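Local coordinates for protein dehydrogenase (Sinorhizobium meliloti, PDB 3UOE) that probably works as an oxidoreductase of the LDH2/MDH2 family, related to malate and L-lactate dehydrogenases, at residues I131-N136 with A262-N267; I158-S163 with L254-L259; T162-V167 with P270-T275. All blocks are in the same frame, centred on the assembly; numbering follows the deposited sequence.

Interaction 1. Residues I131-N136 with A262-N267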
loop_
_atom_site.group_PDB
_atom_site.type_symbol
_atom_site.label_atom_id
_atom_site.label_comp_id
_atom_site.label_asym_id
_atom_site.label_seq_id
_atom_site.Cartn_x
_atom_site.Cartn_y
_atom_site.Cartn_z
ATOM N N ILE A 131 -7.589 -13.114 -5.825
ATOM C CA ILE A 131 -6.277 -13.075 -5.213
ATOM C C ILE A 131 -5.588 -14.428 -5.297
ATOM O O ILE A 131 -6.214 -15.466 -5.102
ATOM C CB ILE A 131 -6.367 -12.656 -3.731
ATOM C CG1 ILE A 131 -4.971 -12.594 -3.106
ATOM C CG2 ILE A 131 -7.292 -13.617 -2.964
ATOM C CD1 ILE A 131 -4.898 -11.754 -1.821
ATOM N N ALA A 132 -4.296 -14.401 -5.597
ATOM C CA ALA A 132 -3.456 -15.575 -5.481
ATOM C C ALA A 132 -2.408 -15.363 -4.380
ATOM O O ALA A 132 -1.673 -14.362 -4.367
ATOM C CB ALA A 132 -2.796 -15.905 -6.826
ATOM N N ALA A 133 -2.371 -16.302 -3.441
ATOM C CA ALA A 133 -1.462 -16.229 -2.312
ATOM C C ALA A 133 -0.451 -17.357 -2.425
ATOM O O ALA A 133 -0.801 -18.532 -2.289
ATOM C CB ALA A 133 -2.233 -16.315 -0.998
ATOM N N ILE A 134 0.802 -16.981 -2.663
ATOM C CA ILE A 134 1.867 -17.921 -3.002
ATOM C C ILE A 134 2.831 -18.153 -1.853
ATOM O O ILE A 134 3.266 -17.210 -1.196
ATOM C CB ILE A 134 2.708 -17.394 -4.199
ATOM C CG1 ILE A 134 1.817 -17.097 -5.408
ATOM C CG2 ILE A 134 3.820 -18.370 -4.555
ATOM C CD1 ILE A 134 2.426 -16.084 -6.361
ATOM N N ARG A 135 3.168 -19.417 -1.626
ATOM C CA ARG A 135 4.194 -19.793 -0.666
ATOM C C ARG A 135 5.165 -20.723 -1.378
ATOM O O ARG A 135 4.894 -21.165 -2.492
ATOM C CB ARG A 135 3.578 -20.497 0.552
ATOM C CG ARG A 135 3.002 -21.877 0.248
ATOM C CD ARG A 135 2.078 -22.360 1.360
ATOM N NE ARG A 135 1.600 -23.721 1.134
ATOM C CZ ARG A 135 0.509 -24.038 0.434
ATOM N NH1 ARG A 135 -0.238 -23.089 -0.126
ATOM N NH2 ARG A 135 0.167 -25.313 0.283
ATOM N N ASN A 136 6.300 -21.003 -0.744
ATOM C CA ASN A 136 7.242 -21.995 -1.254
ATOM C C ASN A 136 7.639 -21.731 -2.708
ATOM O O ASN A 136 7.729 -22.659 -3.520
ATOM C CB ASN A 136 6.654 -23.403 -1.088
ATOM C CG ASN A 136 7.707 -24.504 -1.165
ATOM O OD1 ASN A 136 8.875 -24.295 -0.843
ATOM N ND2 ASN A 136 7.285 -25.693 -1.582
ATOM N N ALA A 262 -0.373 -14.062 6.720
ATOM C CA ALA A 262 -1.734 -14.506 7.006
ATOM C C ALA A 262 -2.360 -15.226 5.829
ATOM O O ALA A 262 -2.977 -16.265 5.997
ATOM C CB ALA A 262 -2.604 -13.326 7.405
ATOM N N LEU A 263 -2.201 -14.667 4.633
ATOM C CA LEU A 263 -2.886 -15.189 3.460
ATOM C C LEU A 263 -2.095 -16.258 2.712
ATOM O O LEU A 263 -2.666 -17.272 2.300
ATOM C CB LEU A 263 -3.279 -14.042 2.527
ATOM C CG LEU A 263 -4.191 -13.018 3.217
ATOM C CD1 LEU A 263 -4.477 -11.804 2.318
ATOM C CD2 LEU A 263 -5.489 -13.690 3.638
ATOM N N ALA A 264 -0.792 -16.030 2.530
ATOM C CA ALA A 264 0.058 -16.975 1.813
ATOM C C ALA A 264 0.473 -18.144 2.697
ATOM O O ALA A 264 0.791 -19.223 2.192
ATOM C CB ALA A 264 1.296 -16.278 1.248
ATOM N N GLY A 265 0.474 -17.919 4.011
ATOM C CA GLY A 265 0.910 -18.931 4.957
ATOM C C GLY A 265 2.405 -19.162 4.831
ATOM O O GLY A 265 2.898 -20.273 4.987
ATOM N N SER A 266 3.132 -18.100 4.520
ATOM C CA SER A 266 4.581 -18.149 4.488
ATOM C C SER A 266 5.064 -17.761 5.880
ATOM O O SER A 266 4.258 -17.436 6.747
ATOM C CB SER A 266 5.105 -17.155 3.457
ATOM O OG SER A 266 4.445 -15.902 3.595
ATOM N N ASN A 267 6.371 -17.775 6.093
ATOM C CA ASN A 267 6.922 -17.390 7.386
ATOM C C ASN A 267 7.127 -15.888 7.554
ATOM O O ASN A 267 7.390 -15.166 6.582
ATOM C CB ASN A 267 8.222 -18.151 7.645
ATOM C CG ASN A 267 7.976 -19.624 7.899
ATOM O OD1 ASN A 267 8.178 -20.457 7.028
ATOM N ND2 ASN A 267 7.492 -19.942 9.083
HETATM O O HOH W 1 -0.297 -20.156 -0.109
#
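Residues 131-135 of a strand run in the same direction as the last turn of helix 246-264 and the chain leaving it, with Ala-133 CA and Ala-264 CA only 4.5 Å apart. Two alanines allow this closeness. Ala-133 CB sits 3.5 Å from Leu-263 O and touches both Leu-263 CB and Ala-264 CB, while Ala-264 CB comes to 3.3 Å from Ile-134 O. At the Ile-131 end, a chi1 of -179° swings Ile-131 CG1 to the far side from the backbone N and sends CD1 to the helix, where it meets Leu-263 CD1 tip to tip at 4.2 Å; the two side chains cross at about a right angle. The arrangement is alpha/beta layering: alternate residues of strand 129-137, beside strand 285-291 in the mixed sheet, point to helix 246-264, whereas Ala-132 and Ile-134 pack on helix 109-127 across the sheet. Gly-265, with positive phi (69°), ends the helix. Beyond it, Arg-135 lays its aliphatic chain alongside the Ala-264 carbonyl, CB and CD each 3.5 Å from Ala-264 O. A water in the guanidinium plane, at its edge, accepts from Arg-135 NH1 (2.9 Å). It also lies within hydrogen-bonding distance of Ala-133 O and Ala-264 O, between strand and helix end, though which of them it donates to is left open. Ile-131 and Leu-263 also pack against Leu-129 and Ile-291, respectively, of the second subunit.

Interaction 2. Residues I158-S163 with L254-L259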
loop_
_atom_site.group_PDB
_atom_site.type_symbol
_atom_site.label_atom_id
_atom_site.label_comp_id
_atom_site.label_asym_id
_atom_site.label_seq_id
_atom_site.Cartn_x
_atom_site.Cartn_y
_atom_site.Cartn_z
ATOM N N ILE A 158 -2.095 -5.668 -8.219
ATOM C CA ILE A 158 -1.450 -5.297 -6.971
ATOM C C ILE A 158 -0.604 -6.468 -6.506
ATOM O O ILE A 158 -1.098 -7.599 -6.394
ATOM C CB ILE A 158 -2.495 -4.929 -5.909
ATOM C CG1 ILE A 158 -3.368 -3.788 -6.439
ATOM C CG2 ILE A 158 -1.832 -4.565 -4.567
ATOM C CD1 ILE A 158 -4.432 -3.338 -5.485
ATOM N N VAL A 159 0.681 -6.207 -6.270
ATOM C CA VAL A 159 1.631 -7.274 -6.003
ATOM C C VAL A 159 2.455 -6.981 -4.763
ATOM O O VAL A 159 2.877 -5.843 -4.545
ATOM C CB VAL A 159 2.575 -7.482 -7.186
ATOM C CG1 VAL A 159 3.134 -8.899 -7.167
ATOM C CG2 VAL A 159 1.849 -7.208 -8.489
HETATM N N MSE A 160 2.666 -8.015 -3.950
HETATM C CA MSE A 160 3.466 -7.916 -2.730
HETATM C C MSE A 160 4.330 -9.151 -2.579
HETATM O O MSE A 160 3.964 -10.242 -3.025
HETATM C CB MSE A 160 2.577 -7.816 -1.490
HETATM C CG MSE A 160 2.037 -6.438 -1.207
HETATM SE SE MSE A 160 0.437 -6.530 -0.068
HETATM C CE MSE A 160 1.074 -7.746 1.312
ATOM N N SER A 161 5.473 -8.979 -1.930
ATOM C CA SER A 161 6.366 -10.088 -1.659
ATOM C C SER A 161 7.131 -9.722 -0.403
ATOM O O SER A 161 7.447 -8.547 -0.182
ATOM C CB SER A 161 7.334 -10.288 -2.831
ATOM O OG SER A 161 8.062 -11.506 -2.725
ATOM N N THR A 162 7.410 -10.719 0.428
ATOM C CA THR A 162 8.210 -10.513 1.625
ATOM C C THR A 162 9.625 -11.076 1.457
ATOM O O THR A 162 9.992 -11.558 0.377
ATOM C CB THR A 162 7.537 -11.127 2.859
ATOM O OG1 THR A 162 7.344 -12.535 2.655
ATOM C CG2 THR A 162 6.196 -10.439 3.134
ATOM N N SER A 163 10.414 -11.024 2.526
ATOM C CA SER A 163 11.830 -11.388 2.440
ATOM C C SER A 163 12.422 -11.758 3.792
ATOM O O SER A 163 11.715 -11.798 4.787
ATOM C CB SER A 163 12.622 -10.204 1.885
ATOM O OG SER A 163 12.805 -9.239 2.901
ATOM N N LEU A 254 5.071 -3.262 7.597
ATOM C CA LEU A 254 4.547 -4.203 8.581
ATOM C C LEU A 254 3.184 -4.755 8.169
ATOM O O LEU A 254 2.928 -5.950 8.323
ATOM C CB LEU A 254 4.449 -3.546 9.962
ATOM C CG LEU A 254 4.059 -4.504 11.091
ATOM C CD1 LEU A 254 5.056 -5.662 11.169
ATOM C CD2 LEU A 254 3.956 -3.780 12.444
ATOM N N ALA A 255 2.315 -3.888 7.646
ATOM C CA ALA A 255 1.047 -4.342 7.086
ATOM C C ALA A 255 1.318 -5.420 6.041
ATOM O O ALA A 255 0.742 -6.505 6.091
ATOM C CB ALA A 255 0.268 -3.180 6.471
ATOM N N ILE A 256 2.214 -5.119 5.107
ATOM C CA ILE A 256 2.553 -6.062 4.053
ATOM C C ILE A 256 3.011 -7.389 4.651
ATOM O O ILE A 256 2.531 -8.460 4.262
ATOM C CB ILE A 256 3.619 -5.482 3.108
ATOM C CG1 ILE A 256 3.041 -4.280 2.357
ATOM C CG2 ILE A 256 4.113 -6.538 2.126
ATOM C CD1 ILE A 256 4.050 -3.460 1.618
ATOM N N GLU A 257 3.920 -7.308 5.615
ATOM C CA GLU A 257 4.435 -8.488 6.305
ATOM C C GLU A 257 3.290 -9.377 6.785
ATOM O O GLU A 257 3.275 -10.587 6.554
ATOM C CB GLU A 257 5.274 -8.049 7.512
ATOM C CG GLU A 257 6.008 -9.181 8.208
ATOM C CD GLU A 257 7.271 -9.563 7.463
ATOM O OE1 GLU A 257 8.048 -8.640 7.123
ATOM O OE2 GLU A 257 7.479 -10.776 7.204
ATOM N N LEU A 258 2.329 -8.755 7.456
ATOM C CA LEU A 258 1.241 -9.472 8.113
ATOM C C LEU A 258 0.253 -10.027 7.098
ATOM O O LEU A 258 -0.189 -11.160 7.227
ATOM C CB LEU A 258 0.521 -8.545 9.102
ATOM C CG LEU A 258 1.421 -7.894 10.160
ATOM C CD1 LEU A 258 0.720 -6.730 10.855
ATOM C CD2 LEU A 258 1.891 -8.931 11.177
ATOM N N LEU A 259 -0.094 -9.225 6.091
ATOM C CA LEU A 259 -0.988 -9.692 5.041
ATOM C C LEU A 259 -0.386 -10.896 4.322
ATOM O O LEU A 259 -1.056 -11.913 4.125
ATOM C CB LEU A 259 -1.307 -8.578 4.039
ATOM C CG LEU A 259 -2.123 -7.394 4.567
ATOM C CD1 LEU A 259 -1.951 -6.180 3.665
ATOM C CD2 LEU A 259 -3.592 -7.771 4.687
#
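The methyl CE of Met-160, a selenomethionine, is the main point of contact between strand residues 158-161 and helix residues 254-259. It lies 3.4 Å from Ile-256 CG2 and equally near Ile-256 O, and it reaches Leu-259 CB at 3.7 Å, so it rests in the groove between two residues one turn apart on the helix. A bend at the selenium (chi3 48°) turns CE onto the helix. Ile-256 CG2 also lies over the shaft of Met-160, 3.9 Å from its CG. The pairing is that of an alpha/beta layer, a helix laid on one face of a mixed sheet. Further along the chain, Thr-162 CG2 approaches the helix backbone at Glu-257 CA, 4.1 Å away. Thr-162 divides its branches: at chi1 59° the methyl faces the helix and OG1 is left to bond Gly-285 N. No hydrogen bond joins the two segments directly; polar groups around them do the positioning. Glu-257 leaves the helix with its CB pointing away from the strand, but the chain folds back at chi2 (80°) and brings OE2 to 4.3 Å from Thr-162 CG2. Its carboxylate is gripped by three donors, Asn-180 ND2 and Gly-178 N on OE1 and Ala-269 N on OE2, which fix this buried group and tie the helix to surrounding loops. Leu-287 of strand 285-291 and Val-182 of strand 182-186 border Met-160 on the sheet, while Phe-193 of the second subunit packs on Leu-254, Ala-255 and Leu-258, placing helix 246-264 between its own sheet and the partner chain.

Interaction 3. Residues T162-V167 with P270-T275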
loop_
_atom_site.group_PDB
_atom_site.type_symbol
_atom_site.label_atom_id
_atom_site.label_comp_id
_atom_site.label_asym_id
_atom_site.label_seq_id
_atom_site.Cartn_x
_atom_site.Cartn_y
_atom_site.Cartn_z
ATOM N N THR A 162 7.410 -10.719 0.428
ATOM C CA THR A 162 8.210 -10.513 1.625
ATOM C C THR A 162 9.625 -11.076 1.457
ATOM O O THR A 162 9.992 -11.558 0.377
ATOM C CB THR A 162 7.537 -11.127 2.859
ATOM O OG1 THR A 162 7.344 -12.535 2.655
ATOM C CG2 THR A 162 6.196 -10.439 3.134
ATOM N N SER A 163 10.414 -11.024 2.526
ATOM C CA SER A 163 11.830 -11.388 2.440
ATOM C C SER A 163 12.422 -11.758 3.792
ATOM O O SER A 163 11.715 -11.798 4.787
ATOM C CB SER A 163 12.622 -10.204 1.885
ATOM O OG SER A 163 12.805 -9.239 2.901
ATOM N N GLU A 164 13.726 -12.034 3.804
ATOM C CA GLU A 164 14.492 -12.147 5.034
ATOM C C GLU A 164 14.325 -10.859 5.832
ATOM O O GLU A 164 14.196 -9.773 5.256
ATOM C CB GLU A 164 15.987 -12.335 4.743
ATOM C CG GLU A 164 16.425 -13.738 4.326
ATOM C CD GLU A 164 16.301 -13.978 2.830
ATOM O OE1 GLU A 164 15.538 -13.242 2.156
ATOM O OE2 GLU A 164 16.976 -14.909 2.324
ATOM N N ALA A 165 14.333 -10.983 7.152
ATOM C CA ALA A 165 14.306 -9.826 8.031
ATOM C C ALA A 165 15.530 -8.953 7.764
ATOM O O ALA A 165 16.654 -9.331 8.085
ATOM C CB ALA A 165 14.278 -10.283 9.492
ATOM N N LEU A 166 15.316 -7.787 7.166
ATOM C CA LEU A 166 16.426 -6.910 6.817
ATOM C C LEU A 166 16.213 -5.484 7.293
ATOM O O LEU A 166 17.136 -4.666 7.249
ATOM C CB LEU A 166 16.638 -6.908 5.304
ATOM C CG LEU A 166 17.040 -8.263 4.726
ATOM C CD1 LEU A 166 16.892 -8.264 3.207
ATOM C CD2 LEU A 166 18.456 -8.641 5.169
ATOM N N VAL A 167 15.007 -5.199 7.766
ATOM C CA VAL A 167 14.573 -3.831 8.016
ATOM C C VAL A 167 14.152 -3.685 9.464
ATOM O O VAL A 167 13.402 -4.511 9.980
ATOM C CB VAL A 167 13.355 -3.487 7.124
ATOM C CG1 VAL A 167 12.786 -2.103 7.461
ATOM C CG2 VAL A 167 13.726 -3.596 5.637
ATOM N N PRO A 270 11.593 -12.775 10.411
ATOM C CA PRO A 270 12.698 -13.323 11.215
ATOM C C PRO A 270 12.976 -14.810 10.924
ATOM O O PRO A 270 14.091 -15.274 11.152
ATOM C CB PRO A 270 12.206 -13.143 12.665
ATOM C CG PRO A 270 11.215 -12.017 12.599
ATOM C CD PRO A 270 10.528 -12.204 11.259
ATOM N N ASP A 271 11.984 -15.539 10.424
ATOM C CA ASP A 271 12.156 -16.957 10.118
ATOM C C ASP A 271 12.423 -17.194 8.644
ATOM O O ASP A 271 12.531 -18.346 8.206
ATOM C CB ASP A 271 10.910 -17.751 10.521
ATOM C CG ASP A 271 10.578 -17.597 11.986
ATOM O OD1 ASP A 271 9.398 -17.341 12.316
ATOM O OD2 ASP A 271 11.511 -17.707 12.804
ATOM N N VAL A 272 12.518 -16.117 7.873
ATOM C CA VAL A 272 12.616 -16.261 6.425
ATOM C C VAL A 272 14.053 -16.448 5.943
ATOM O O VAL A 272 14.956 -15.718 6.357
ATOM C CB VAL A 272 11.955 -15.064 5.695
ATOM C CG1 VAL A 272 12.265 -15.098 4.194
ATOM C CG2 VAL A 272 10.446 -15.061 5.945
ATOM N N ASN A 273 14.265 -17.444 5.086
ATOM C CA ASN A 273 15.545 -17.601 4.384
ATOM C C ASN A 273 15.297 -17.945 2.912
ATOM O O ASN A 273 14.160 -17.877 2.421
ATOM C CB ASN A 273 16.395 -18.738 4.968
ATOM C CG ASN A 273 16.226 -18.914 6.460
ATOM O OD1 ASN A 273 15.568 -19.859 6.919
ATOM N ND2 ASN A 273 16.843 -18.031 7.231
ATOM N N GLY A 274 16.360 -18.355 2.224
ATOM C CA GLY A 274 16.216 -18.949 0.908
ATOM C C GLY A 274 16.194 -17.980 -0.255
ATOM O O GLY A 274 16.000 -18.380 -1.396
ATOM N N THR A 275 16.383 -16.697 0.032
ATOM C CA THR A 275 16.437 -15.697 -1.020
ATOM C C THR A 275 17.868 -15.175 -1.204
ATOM O O THR A 275 18.343 -15.012 -2.328
ATOM C CB THR A 275 15.454 -14.554 -0.718
ATOM O OG1 THR A 275 14.227 -14.788 -1.430
ATOM C CG2 THR A 275 16.028 -13.221 -1.106
HETATM O O HOH W 2 15.539 -13.446 8.071
#
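A carboxylate gripping backbone amides joins two irregular loops here: Glu-164, beyond the end of strand 156-161, reaches across to Thr-275 in the loop after helix 246-264. Thr-275 N donates to Glu-164 OE2 at 3.0 Å, with an N-H...O angle of 148°, meeting the oxygen on its syn side and 24° out of the carboxylate plane. Leu-276 N bonds the same oxygen, so one carboxylate atom holds two successive amides. The other, Glu-164 OE1, is pressed against Thr-275 CB at 3.2 Å; it is buried and has no polar partner in the model. Chi1 (-78°) sets Glu-164 CG beside the Val-272 carbonyl oxygen, 3.2 Å from Val-272 O, and the bend at chi2 then swings the carboxylate to Thr-275. With an alanine here, the amides of Thr-275 and Leu-276 would probably be left without their acceptor, and a gap would open beside Thr-275 CB and Val-272 O. Val-272 packs its CG1 against the Ser-163 backbone, 3.4 Å from Ser-163 C. A water bridges the same region, accepting from Ala-165 N at 2.9 Å and donating to Val-272 O. Ser-163 OG donates to Glu-164 O (2.8 Å) and also bonds Thr-179 N, so the Ser-163 hydroxyl links Glu-164 O to the loop at Thr-179. Ala-165 CB, in turn, rests 3.8 Å from Pro-270 N. Leu-166 and Val-167 form a classic beta bulge opposite Ile-177, and Pro-270 touches Tyr-306 of the second subunit. The 162-167 loop leads from strand 156-161 toward strand 182-186, and the 270-275 loop from helix 246-264 toward strand 285-291.

Helix 246-264 is common to interactions 1 and 2, whose centres lie about 10 Å apart: its middle faces strand 156-161 and its last turn faces strand 129-137, with strand 285-291 between these two in the sheet. Thr-162 and Ser-163 carry the chain from interaction 2 into interaction 3, about 12 Å away between centres. Interactions 1 and 3, about 14 Å apart between centres, meet where Asn-267 O packs against Val-272 CG2 at 3.1 Å. The helix and the loop following it are therefore fastened in succession by 158-163, 131-136 and 162-167. Residues of all three contacts also touch the second subunit.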